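Local structure of pesticidal crystal protein CRY4AA (Bacillus thuringiensis, 2C9K) at residues K55-K60 with W222-T227; T211-S214 with I220-N223; D131-N136 with Y201-N206; Q53-N56 with E61-S64. The protein binds midgut epithelial cells of insects, including mosquito larvae, and promotes their colloid-osmotic lysis, this piece holding the helical N-terminal domain and the two following endotoxin domains. All coordinates share one frame; numbering follows the deposited sequence.

Interaction 1 (K55-K60 with W222-T227)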
loop_
_atom_site.group_PDB
_atom_site.type_symbol
_atom_site.label_atom_id
_atom_site.label_comp_id
_atom_site.label_asym_id
_atom_site.label_seq_id
_atom_site.Cartn_x
_atom_site.Cartn_y
_atom_site.Cartn_z
ATOM N N LYS A 55 -11.708 7.698 -14.867
ATOM C CA LYS A 55 -11.836 8.521 -16.066
ATOM C C LYS A 55 -11.908 10.008 -15.721
ATOM O O LYS A 55 -11.532 10.858 -16.528
ATOM C CB LYS A 55 -13.096 8.113 -16.831
ATOM C CG LYS A 55 -13.353 8.883 -18.115
ATOM C CD LYS A 55 -14.839 8.850 -18.458
ATOM C CE LYS A 55 -15.084 8.799 -19.957
ATOM N NZ LYS A 55 -14.694 7.477 -20.554
ATOM N N ASN A 56 -12.400 10.319 -14.524
ATOM C CA ASN A 56 -12.512 11.704 -14.095
ATOM C C ASN A 56 -11.165 12.296 -13.746
ATOM O O ASN A 56 -10.996 13.508 -13.769
ATOM C CB ASN A 56 -13.450 11.830 -12.894
ATOM C CG ASN A 56 -14.919 11.755 -13.288
ATOM O OD1 ASN A 56 -15.347 12.389 -14.255
ATOM N ND2 ASN A 56 -15.698 10.989 -12.531
ATOM N N ILE A 57 -10.198 11.448 -13.423
ATOM C CA ILE A 57 -8.875 11.943 -13.081
ATOM C C ILE A 57 -7.987 12.040 -14.332
ATOM O O ILE A 57 -7.175 12.958 -14.466
ATOM C CB ILE A 57 -8.218 11.049 -11.987
ATOM C CG1 ILE A 57 -7.295 10.009 -12.607
ATOM C CG2 ILE A 57 -9.289 10.363 -11.170
ATOM C CD1 ILE A 57 -5.851 10.455 -12.649
ATOM N N ILE A 58 -8.155 11.101 -15.257
ATOM C CA ILE A 58 -7.373 11.106 -16.490
ATOM C C ILE A 58 -8.000 12.065 -17.495
ATOM O O ILE A 58 -7.359 12.491 -18.456
ATOM C CB ILE A 58 -7.309 9.703 -17.106
ATOM C CG1 ILE A 58 -6.581 8.760 -16.151
ATOM C CG2 ILE A 58 -6.604 9.754 -18.441
ATOM C CD1 ILE A 58 -6.431 7.358 -16.677
ATOM N N LYS A 59 -9.263 12.397 -17.247
ATOM C CA LYS A 59 -10.042 13.304 -18.076
ATOM C C LYS A 59 -9.947 13.105 -19.589
ATOM O O LYS A 59 -9.879 14.071 -20.345
ATOM C CB LYS A 59 -9.706 14.752 -17.711
ATOM C CG LYS A 59 -9.973 15.079 -16.241
ATOM C CD LYS A 59 -10.257 16.567 -16.014
ATOM C CE LYS A 59 -9.089 17.463 -16.439
ATOM N NZ LYS A 59 -9.413 18.929 -16.364
ATOM N N LYS A 60 -9.939 11.849 -20.026
ATOM C CA LYS A 60 -9.909 11.526 -21.452
ATOM C C LYS A 60 -11.284 10.927 -21.727
ATOM O O LYS A 60 -11.990 10.562 -20.786
ATOM C CB LYS A 60 -8.808 10.511 -21.766
ATOM C CG LYS A 60 -8.709 10.136 -23.236
ATOM C CD LYS A 60 -7.402 9.408 -23.538
ATOM C CE LYS A 60 -7.219 9.175 -25.035
ATOM N NZ LYS A 60 -5.840 8.702 -25.358
ATOM N N TRP A 222 1.571 16.937 -12.993
ATOM C CA TRP A 222 2.017 16.142 -11.850
ATOM C C TRP A 222 0.921 15.773 -10.836
ATOM O O TRP A 222 0.923 14.664 -10.299
ATOM C CB TRP A 222 3.143 16.875 -11.112
ATOM C CG TRP A 222 3.598 16.160 -9.888
ATOM C CD1 TRP A 222 4.527 15.165 -9.811
ATOM C CD2 TRP A 222 3.089 16.333 -8.570
ATOM N NE1 TRP A 222 4.627 14.705 -8.525
ATOM C CE2 TRP A 222 3.752 15.406 -7.740
ATOM C CE3 TRP A 222 2.128 17.181 -8.007
ATOM C CZ2 TRP A 222 3.488 15.303 -6.378
ATOM C CZ3 TRP A 222 1.868 17.075 -6.653
ATOM C CH2 TRP A 222 2.547 16.144 -5.855
ATOM N N ASN A 223 -0.006 16.689 -10.567
ATOM C CA ASN A 223 -1.071 16.408 -9.602
ATOM C C ASN A 223 -1.969 15.290 -10.112
ATOM O O ASN A 223 -2.483 14.477 -9.342
ATOM C CB ASN A 223 -1.919 17.656 -9.333
ATOM C CG ASN A 223 -2.783 17.511 -8.089
ATOM O OD1 ASN A 223 -3.661 18.327 -7.829
ATOM N ND2 ASN A 223 -2.527 16.467 -7.307
ATOM N N THR A 224 -2.159 15.257 -11.423
ATOM C CA THR A 224 -2.992 14.231 -12.034
ATOM C C THR A 224 -2.268 12.896 -11.902
ATOM O O THR A 224 -2.863 11.871 -11.617
ATOM C CB THR A 224 -3.240 14.564 -13.519
ATOM O OG1 THR A 224 -3.999 15.778 -13.608
ATOM C CG2 THR A 224 -3.980 13.430 -14.207
ATOM N N TYR A 225 -0.961 12.945 -12.104
ATOM C CA TYR A 225 -0.111 11.779 -12.015
ATOM C C TYR A 225 -0.198 11.256 -10.588
ATOM O O TYR A 225 -0.381 10.065 -10.349
ATOM C CB TYR A 225 1.331 12.189 -12.347
ATOM C CG TYR A 225 2.328 11.058 -12.323
ATOM C CD1 TYR A 225 2.664 10.368 -13.487
ATOM C CD2 TYR A 225 2.911 10.653 -11.131
ATOM C CE1 TYR A 225 3.556 9.303 -13.459
ATOM C CE2 TYR A 225 3.796 9.593 -11.093
ATOM C CZ TYR A 225 4.116 8.925 -12.256
ATOM O OH TYR A 225 5.014 7.890 -12.199
ATOM N N ASN A 226 -0.080 12.165 -9.633
ATOM C CA ASN A 226 -0.118 11.784 -8.233
ATOM C C ASN A 226 -1.481 11.243 -7.782
ATOM O O ASN A 226 -1.544 10.287 -7.008
ATOM C CB ASN A 226 0.290 12.980 -7.372
ATOM C CG ASN A 226 0.385 12.630 -5.910
ATOM O OD1 ASN A 226 1.278 11.890 -5.491
ATOM N ND2 ASN A 226 -0.544 13.157 -5.115
ATOM N N THR A 227 -2.566 11.841 -8.262
ATOM C CA THR A 227 -3.894 11.388 -7.871
ATOM C C THR A 227 -4.126 9.961 -8.356
ATOM O O THR A 227 -4.574 9.094 -7.605
ATOM C CB THR A 227 -4.993 12.309 -8.449
ATOM O OG1 THR A 227 -4.799 13.640 -7.965
ATOM C CG2 THR A 227 -6.369 11.834 -8.026
#
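Ile57 meets Thr224 and Thr227 where the last turn of helix 46-58 leans on the first turns of helix 222-240. The CA atoms of Ile57 and Thr224 stand 6.4 Å apart, the nearest pair of the two segments. Starting from the backbone, Ile57 CB points toward the other helix and lies 4.4 Å from Thr227 CG2, a loose apolar approach. CG1 carries CD1 across toward Thr224. There CD1 comes within 3.8 Å of Thr224 CG2 and 3.5 Å of Thr224 O. Both helices belong to the N-terminal domain of the delta endotoxins, the bundle of helices tied to pore formation, and the contact joins two of its members far apart in sequence. Thr224 answers with its methyl: CG2 is anti to the backbone N (OG1 chi1 -65°), which turns it toward Ile57 O (modelled at 3.2 Å from CG2). The Ile57 and Thr224 side chains meet at a slant. Ile208 of helix 183-208 touches both Ile57 and Thr224, bringing a third helix to the contact. Helix 46-58 ends at Ile58; Lys59 is the first residue to leave helical angles, with a positive phi of 45°.

Interaction 2 (T211-S214 with I220-N223)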
loop_
_atom_site.group_PDB
_atom_site.type_symbol
_atom_site.label_atom_id
_atom_site.label_comp_id
_atom_site.label_asym_id
_atom_site.label_seq_id
_atom_site.Cartn_x
_atom_site.Cartn_y
_atom_site.Cartn_z
ATOM N N THR A 211 0.819 12.898 -21.631
ATOM C CA THR A 211 -0.197 13.813 -22.143
ATOM C C THR A 211 -0.110 15.267 -21.679
ATOM O O THR A 211 -0.309 15.559 -20.505
ATOM C CB THR A 211 -1.588 13.299 -21.769
ATOM O OG1 THR A 211 -1.791 12.009 -22.362
ATOM C CG2 THR A 211 -2.662 14.270 -22.232
ATOM N N PRO A 212 0.172 16.201 -22.604
ATOM C CA PRO A 212 0.260 17.613 -22.225
ATOM C C PRO A 212 -1.107 18.013 -21.687
ATOM O O PRO A 212 -2.129 17.519 -22.162
ATOM C CB PRO A 212 0.564 18.314 -23.544
ATOM C CG PRO A 212 1.275 17.281 -24.330
ATOM C CD PRO A 212 0.482 16.031 -24.032
ATOM N N ASP A 213 -1.134 18.899 -20.704
ATOM C CA ASP A 213 -2.396 19.327 -20.134
ATOM C C ASP A 213 -2.706 20.709 -20.678
ATOM O O ASP A 213 -1.984 21.664 -20.410
ATOM C CB ASP A 213 -2.297 19.367 -18.607
ATOM C CG ASP A 213 -3.637 19.597 -17.941
ATOM O OD1 ASP A 213 -4.424 20.420 -18.473
ATOM O OD2 ASP A 213 -3.894 18.965 -16.886
ATOM N N SER A 214 -3.778 20.810 -21.452
ATOM C CA SER A 214 -4.180 22.086 -22.033
ATOM C C SER A 214 -4.243 23.139 -20.946
ATOM O O SER A 214 -3.765 24.253 -21.134
ATOM C CB SER A 214 -5.550 21.958 -22.692
ATOM O OG SER A 214 -5.574 20.869 -23.599
ATOM N N ILE A 220 3.216 18.609 -18.397
ATOM C CA ILE A 220 2.715 17.324 -17.940
ATOM C C ILE A 220 2.086 17.713 -16.616
ATOM O O ILE A 220 2.630 18.572 -15.919
ATOM C CB ILE A 220 3.858 16.332 -17.650
ATOM C CG1 ILE A 220 4.689 16.109 -18.912
ATOM C CG2 ILE A 220 3.285 15.011 -17.132
ATOM C CD1 ILE A 220 3.900 15.532 -20.072
ATOM N N ASN A 221 0.952 17.114 -16.263
ATOM C CA ASN A 221 0.305 17.457 -14.999
ATOM C C ASN A 221 0.656 16.502 -13.858
ATOM O O ASN A 221 0.095 15.404 -13.756
ATOM C CB ASN A 221 -1.208 17.498 -15.160
ATOM C CG ASN A 221 -1.891 18.113 -13.961
ATOM O OD1 ASN A 221 -1.566 17.789 -12.821
ATOM N ND2 ASN A 221 -2.842 19.004 -14.210
ATOM N N TRP A 222 1.571 16.937 -12.993
ATOM C CA TRP A 222 2.017 16.142 -11.850
ATOM C C TRP A 222 0.921 15.773 -10.836
ATOM O O TRP A 222 0.923 14.664 -10.299
ATOM C CB TRP A 222 3.143 16.875 -11.112
ATOM C CG TRP A 222 3.598 16.160 -9.888
ATOM C CD1 TRP A 222 4.527 15.165 -9.811
ATOM C CD2 TRP A 222 3.089 16.333 -8.570
ATOM N NE1 TRP A 222 4.627 14.705 -8.525
ATOM C CE2 TRP A 222 3.752 15.406 -7.740
ATOM C CE3 TRP A 222 2.128 17.181 -8.007
ATOM C CZ2 TRP A 222 3.488 15.303 -6.378
ATOM C CZ3 TRP A 222 1.868 17.075 -6.653
ATOM C CH2 TRP A 222 2.547 16.144 -5.855
ATOM N N ASN A 223 -0.006 16.689 -10.567
ATOM C CA ASN A 223 -1.071 16.408 -9.602
ATOM C C ASN A 223 -1.969 15.290 -10.112
ATOM O O ASN A 223 -2.483 14.477 -9.342
ATOM C CB ASN A 223 -1.919 17.656 -9.333
ATOM C CG ASN A 223 -2.783 17.511 -8.089
ATOM O OD1 ASN A 223 -3.661 18.327 -7.829
ATOM N ND2 ASN A 223 -2.527 16.467 -7.307
HETATM O O HOH W 1 0.325 15.144 -17.899
#
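Asp213 and Asn221 make the tight part of this contact, their side chains running alongside each other in a common direction. Asn221 ND2 donates to Asp213 OD2 at 2.9 Å, with an N-H...O angle of 155°. The amide and carboxylate planes are 35° apart, and the nitrogen meets the oxygen from above the carboxylate plane, 41° out of it. Behind this bond the two CB atoms, Asp213 CB and Asn221 CB, come within 4.1 Å. Both residues have CG anti to the backbone N, which carries the two polar groups forward together.

Toward Thr211 the contact is looser. A water spans the gap, donating to Thr211 O at 2.7 Å and accepting from Asn221 N at 2.6 Å, and the closest direct touch there is Ile220 CD1 to Thr211 O at 4.2 Å. The hydroxyl of Thr211 turns elsewhere, to Leu207 O. Backbone bonds between Asp213 and Asn219 close the turn beyond the pair.

Asn221 stands immediately before helix 222-240, and its OD1 accepts from Thr224 N while its ND2 holds Asp213. One amide thus fastens the loop and caps the helix: the arrangement is a side-chain N-cap, here at the first turn of helix 222-240.

Interaction 3 (D131-N136 with Y201-N206)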
loop_
_atom_site.group_PDB
_atom_site.type_symbol
_atom_site.label_atom_id
_atom_site.label_comp_id
_atom_site.label_asym_id
_atom_site.label_seq_id
_atom_site.Cartn_x
_atom_site.Cartn_y
_atom_site.Cartn_z
ATOM N N ASP A 131 -6.709 3.562 -27.903
ATOM C CA ASP A 131 -8.003 3.856 -27.306
ATOM C C ASP A 131 -8.472 2.630 -26.526
ATOM O O ASP A 131 -9.400 2.707 -25.718
ATOM C CB ASP A 131 -9.015 4.212 -28.392
ATOM C CG ASP A 131 -10.018 5.249 -27.931
ATOM O OD1 ASP A 131 -10.759 4.988 -26.953
ATOM O OD2 ASP A 131 -10.059 6.332 -28.552
ATOM N N CYS A 132 -7.822 1.498 -26.778
ATOM C CA CYS A 132 -8.154 0.258 -26.091
ATOM C C CYS A 132 -7.324 0.198 -24.816
ATOM O O CYS A 132 -7.763 -0.348 -23.802
ATOM C CB CYS A 132 -7.849 -0.957 -26.974
ATOM S SG CYS A 132 -8.145 -2.554 -26.145
ATOM N N ASP A 133 -6.121 0.761 -24.875
ATOM C CA ASP A 133 -5.238 0.787 -23.717
ATOM C C ASP A 133 -5.846 1.685 -22.654
ATOM O O ASP A 133 -5.764 1.397 -21.464
ATOM C CB ASP A 133 -3.857 1.316 -24.106
ATOM C CG ASP A 133 -2.986 0.251 -24.739
ATOM O OD1 ASP A 133 -2.522 -0.653 -24.010
ATOM O OD2 ASP A 133 -2.771 0.312 -25.968
ATOM N N TYR A 134 -6.461 2.775 -23.096
ATOM C CA TYR A 134 -7.085 3.723 -22.185
ATOM C C TYR A 134 -8.311 3.106 -21.531
ATOM O O TYR A 134 -8.580 3.353 -20.358
ATOM C CB TYR A 134 -7.477 4.999 -22.934
ATOM C CG TYR A 134 -8.254 5.982 -22.090
ATOM C CD1 TYR A 134 -7.712 6.506 -20.913
ATOM C CD2 TYR A 134 -9.539 6.376 -22.454
ATOM C CE1 TYR A 134 -8.439 7.395 -20.123
ATOM C CE2 TYR A 134 -10.266 7.260 -21.673
ATOM C CZ TYR A 134 -9.713 7.764 -20.512
ATOM O OH TYR A 134 -10.436 8.646 -19.743
ATOM N N TYR A 135 -9.051 2.306 -22.294
ATOM C CA TYR A 135 -10.248 1.644 -21.780
ATOM C C TYR A 135 -9.899 0.603 -20.715
ATOM O O TYR A 135 -10.639 0.422 -19.749
ATOM C CB TYR A 135 -11.027 0.960 -22.916
ATOM C CG TYR A 135 -11.967 -0.132 -22.428
ATOM C CD1 TYR A 135 -13.233 0.169 -21.930
ATOM C CD2 TYR A 135 -11.558 -1.468 -22.412
ATOM C CE1 TYR A 135 -14.065 -0.836 -21.429
ATOM C CE2 TYR A 135 -12.377 -2.471 -21.914
ATOM C CZ TYR A 135 -13.627 -2.152 -21.425
ATOM O OH TYR A 135 -14.430 -3.159 -20.938
ATOM N N ASN A 136 -8.777 -0.087 -20.894
ATOM C CA ASN A 136 -8.387 -1.107 -19.936
ATOM C C ASN A 136 -7.751 -0.571 -18.672
ATOM O O ASN A 136 -7.837 -1.206 -17.628
ATOM C CB ASN A 136 -7.475 -2.132 -20.593
ATOM C CG ASN A 136 -8.257 -3.202 -21.318
ATOM O OD1 ASN A 136 -8.962 -4.001 -20.695
ATOM N ND2 ASN A 136 -8.153 -3.217 -22.641
ATOM N N TYR A 201 -1.199 -0.721 -14.839
ATOM C CA TYR A 201 -1.041 0.386 -13.909
ATOM C C TYR A 201 0.005 1.357 -14.439
ATOM O O TYR A 201 -0.152 2.573 -14.327
ATOM C CB TYR A 201 -0.605 -0.119 -12.524
ATOM C CG TYR A 201 -0.149 1.005 -11.624
ATOM C CD1 TYR A 201 -1.015 2.049 -11.296
ATOM C CD2 TYR A 201 1.174 1.081 -11.182
ATOM C CE1 TYR A 201 -0.577 3.141 -10.562
ATOM C CE2 TYR A 201 1.626 2.165 -10.452
ATOM C CZ TYR A 201 0.744 3.195 -10.147
ATOM O OH TYR A 201 1.181 4.290 -9.441
ATOM N N LYS A 202 1.077 0.823 -15.012
ATOM C CA LYS A 202 2.129 1.678 -15.547
ATOM C C LYS A 202 1.753 2.298 -16.900
ATOM O O LYS A 202 2.256 3.361 -17.268
ATOM C CB LYS A 202 3.444 0.895 -15.630
ATOM C CG LYS A 202 3.939 0.492 -14.253
ATOM C CD LYS A 202 5.291 -0.174 -14.272
ATOM C CE LYS A 202 5.750 -0.459 -12.831
ATOM N NZ LYS A 202 7.098 -1.120 -12.731
ATOM N N LYS A 203 0.854 1.648 -17.635
ATOM C CA LYS A 203 0.431 2.196 -18.916
ATOM C C LYS A 203 -0.321 3.478 -18.641
ATOM O O LYS A 203 -0.250 4.426 -19.425
ATOM C CB LYS A 203 -0.473 1.219 -19.672
ATOM C CG LYS A 203 0.291 0.148 -20.418
ATOM C CD LYS A 203 -0.618 -0.656 -21.333
ATOM C CE LYS A 203 0.181 -1.686 -22.124
ATOM N NZ LYS A 203 -0.693 -2.569 -22.946
ATOM N N GLY A 204 -1.040 3.495 -17.520
ATOM C CA GLY A 204 -1.803 4.670 -17.137
ATOM C C GLY A 204 -0.874 5.760 -16.643
ATOM O O GLY A 204 -1.019 6.932 -17.003
ATOM N N LEU A 205 0.084 5.359 -15.812
ATOM C CA LEU A 205 1.070 6.270 -15.253
ATOM C C LEU A 205 1.791 6.939 -16.415
ATOM O O LEU A 205 2.045 8.142 -16.391
ATOM C CB LEU A 205 2.069 5.489 -14.389
ATOM C CG LEU A 205 2.424 6.044 -12.997
ATOM C CD1 LEU A 205 1.176 6.455 -12.242
ATOM C CD2 LEU A 205 3.174 4.987 -12.219
ATOM N N ASN A 206 2.097 6.153 -17.441
ATOM C CA ASN A 206 2.791 6.662 -18.614
ATOM C C ASN A 206 1.872 7.477 -19.510
ATOM O O ASN A 206 2.320 8.375 -20.218
ATOM C CB ASN A 206 3.410 5.510 -19.395
ATOM C CG ASN A 206 3.985 5.954 -20.720
ATOM O OD1 ASN A 206 3.297 5.937 -21.743
ATOM N ND2 ASN A 206 5.249 6.370 -20.710
#
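Asp133 and Lys203 carry the direct contact, a salt bridge between helices 129-137 and 183-208. Lys203 NZ donates to Asp133 OD1 at 2.9 Å, meeting that oxygen nearly in line with its C-O bond. The lysine chain is extended beyond CG, which brings NZ to the carboxylate. Since the CA atoms of Asp133 and Lys203 are 7.6 Å apart, it is the long lysine that bridges the gap, on a side where Lys203 is exposed.

Hydrogen bonds of helix 129-137 form the second group. Cys132 O accepts both Asn136 N and Asn136 ND2, each at 3.1 Å, from opposite faces of the carbonyl plane; the hydrogen bond from Asn136 ND2 is bent, with an N-H...O angle of 136°. Asn136 is buried, and its ND2 also bonds to Val122 O of helix 103-123.

The third kind is covalent: Cys132 SG is joined to Cys125 SG, tying helix 129-137 to the chain just after helix 103-123. Around the contact, Tyr134 packs on Ile58 of helix 46-58 and on Leu207 of helix 183-208.

Together these describe a surface link between neighbouring members of the helical bundle that makes up the N-terminal domain of delta endotoxins.

Interaction 4 (Q53-N56 with E61-S64)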
loop_
_atom_site.group_PDB
_atom_site.type_symbol
_atom_site.label_atom_id
_atom_site.label_comp_id
_atom_site.label_asym_id
_atom_site.label_seq_id
_atom_site.Cartn_x
_atom_site.Cartn_y
_atom_site.Cartn_z
ATOM N N GLN A 53 -14.809 7.323 -11.887
ATOM C CA GLN A 53 -13.854 8.030 -11.043
ATOM C C GLN A 53 -12.456 8.036 -11.654
ATOM O O GLN A 53 -11.761 9.052 -11.619
ATOM C CB GLN A 53 -13.802 7.427 -9.632
ATOM C CG GLN A 53 -13.009 8.294 -8.649
ATOM C CD GLN A 53 -12.999 7.755 -7.232
ATOM O OE1 GLN A 53 -12.465 8.390 -6.323
ATOM N NE2 GLN A 53 -13.584 6.579 -7.035
ATOM N N THR A 54 -12.040 6.907 -12.210
ATOM C CA THR A 54 -10.729 6.841 -12.829
ATOM C C THR A 54 -10.682 7.786 -14.026
ATOM O O THR A 54 -9.746 8.576 -14.175
ATOM C CB THR A 54 -10.418 5.412 -13.292
ATOM O OG1 THR A 54 -10.190 4.591 -12.145
ATOM C CG2 THR A 54 -9.188 5.386 -14.188
ATOM N N LYS A 55 -11.708 7.698 -14.867
ATOM C CA LYS A 55 -11.836 8.521 -16.066
ATOM C C LYS A 55 -11.908 10.008 -15.721
ATOM O O LYS A 55 -11.532 10.858 -16.528
ATOM C CB LYS A 55 -13.096 8.113 -16.831
ATOM C CG LYS A 55 -13.353 8.883 -18.115
ATOM C CD LYS A 55 -14.839 8.850 -18.458
ATOM C CE LYS A 55 -15.084 8.799 -19.957
ATOM N NZ LYS A 55 -14.694 7.477 -20.554
ATOM N N ASN A 56 -12.400 10.319 -14.524
ATOM C CA ASN A 56 -12.512 11.704 -14.095
ATOM C C ASN A 56 -11.165 12.296 -13.746
ATOM O O ASN A 56 -10.996 13.508 -13.769
ATOM C CB ASN A 56 -13.450 11.830 -12.894
ATOM C CG ASN A 56 -14.919 11.755 -13.288
ATOM O OD1 ASN A 56 -15.347 12.389 -14.255
ATOM N ND2 ASN A 56 -15.698 10.989 -12.531
ATOM N N GLU A 61 -11.677 10.798 -22.989
ATOM C CA GLU A 61 -13.012 10.278 -23.237
ATOM C C GLU A 61 -13.242 9.094 -24.167
ATOM O O GLU A 61 -12.454 8.815 -25.077
ATOM C CB GLU A 61 -13.911 11.426 -23.684
ATOM C CG GLU A 61 -13.832 12.626 -22.768
ATOM C CD GLU A 61 -15.103 13.443 -22.773
ATOM O OE1 GLU A 61 -16.112 12.977 -22.191
ATOM O OE2 GLU A 61 -15.092 14.545 -23.365
ATOM N N ILE A 62 -14.349 8.406 -23.887
ATOM C CA ILE A 62 -14.834 7.263 -24.653
ATOM C C ILE A 62 -16.335 7.164 -24.398
ATOM O O ILE A 62 -16.833 7.632 -23.372
ATOM C CB ILE A 62 -14.191 5.915 -24.240
ATOM C CG1 ILE A 62 -14.618 5.529 -22.821
ATOM C CG2 ILE A 62 -12.677 5.997 -24.386
ATOM C CD1 ILE A 62 -14.246 4.112 -22.454
ATOM N N ALA A 63 -17.047 6.557 -25.339
ATOM C CA ALA A 63 -18.491 6.404 -25.227
ATOM C C ALA A 63 -18.879 5.688 -23.941
ATOM O O ALA A 63 -18.355 4.623 -23.619
ATOM C CB ALA A 63 -19.027 5.643 -26.432
ATOM N N SER A 64 -19.808 6.284 -23.210
ATOM C CA SER A 64 -20.276 5.716 -21.960
ATOM C C SER A 64 -20.872 4.315 -22.113
ATOM O O SER A 64 -21.161 3.647 -21.118
ATOM C CB SER A 64 -21.298 6.663 -21.320
ATOM O OG SER A 64 -22.127 7.261 -22.301
#
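Lys55 approaches the Glu61-Ile62 peptide group, the flat unit facing it, from one side of its plane: NZ stands off that plane, beyond the nitrogen rather than over the centre, and is 3.5 Å from Ile62 N. Both atoms are donors, so this nearness is not a hydrogen bond. The Glu61 carboxylate has no contact with 53-56: the CB of Glu61 points away from that segment, and OE1 is 5.9 Å from Lys55 NZ. A further flat group, the ring of Tyr134 on helix 129-137, touches Ile62 CG2 at its CD2 atom and Lys55 CG at its hydroxyl.

The remaining touches are of van der Waals kind. Lys55 CE lies 4.2 Å from a carbon, Glu61 CA, and 4.0 Å from a backbone oxygen, Ile62 O. The lysine leaves the helix with CG anti to the backbone N, then bends at chi3 and again at chi4 (70°), which turns NZ toward the isoleucine. Ile62 places CG1 between its backbone N and carbonyl carbon (chi1 67°), and CD1 is 3.9 Å from Lys55 NZ. The shorter modelled approach of NZ to CG1 is doubtful at this resolution.

Helix 46-58 is thereby packed against the loop leading to helix 64-74 in the helical domain. Chemically, the charged NZ is set beside an isoleucine side chain and a backbone N-H, neither able to accept a hydrogen bond from it; CE alone adds methylene packing, and any attraction to Glu61 is probably long-range.

In the fold
All four contacts lie near the surface of the helical domain, on one side of the chain's centre, and none is a core contact. Interactions 1 and 4 share Lys55 and Asn56 near the end of helix 46-58; interactions 1 and 2 share Trp222 and Asn223 at the start of helix 222-240. Interaction 3 touches 1 and 4 largely through Tyr134, whose hydroxyl probably bonds to Lys60 O. Chemistry varies with place: helix meets helix by methyls against methyls and backbone carbonyls in interaction 1 but by charge in interaction 3, while loops use an amide-carboxylate bond and water in interaction 2 and van der Waals contact of a lysine end with isoleucine and backbone in interaction 4.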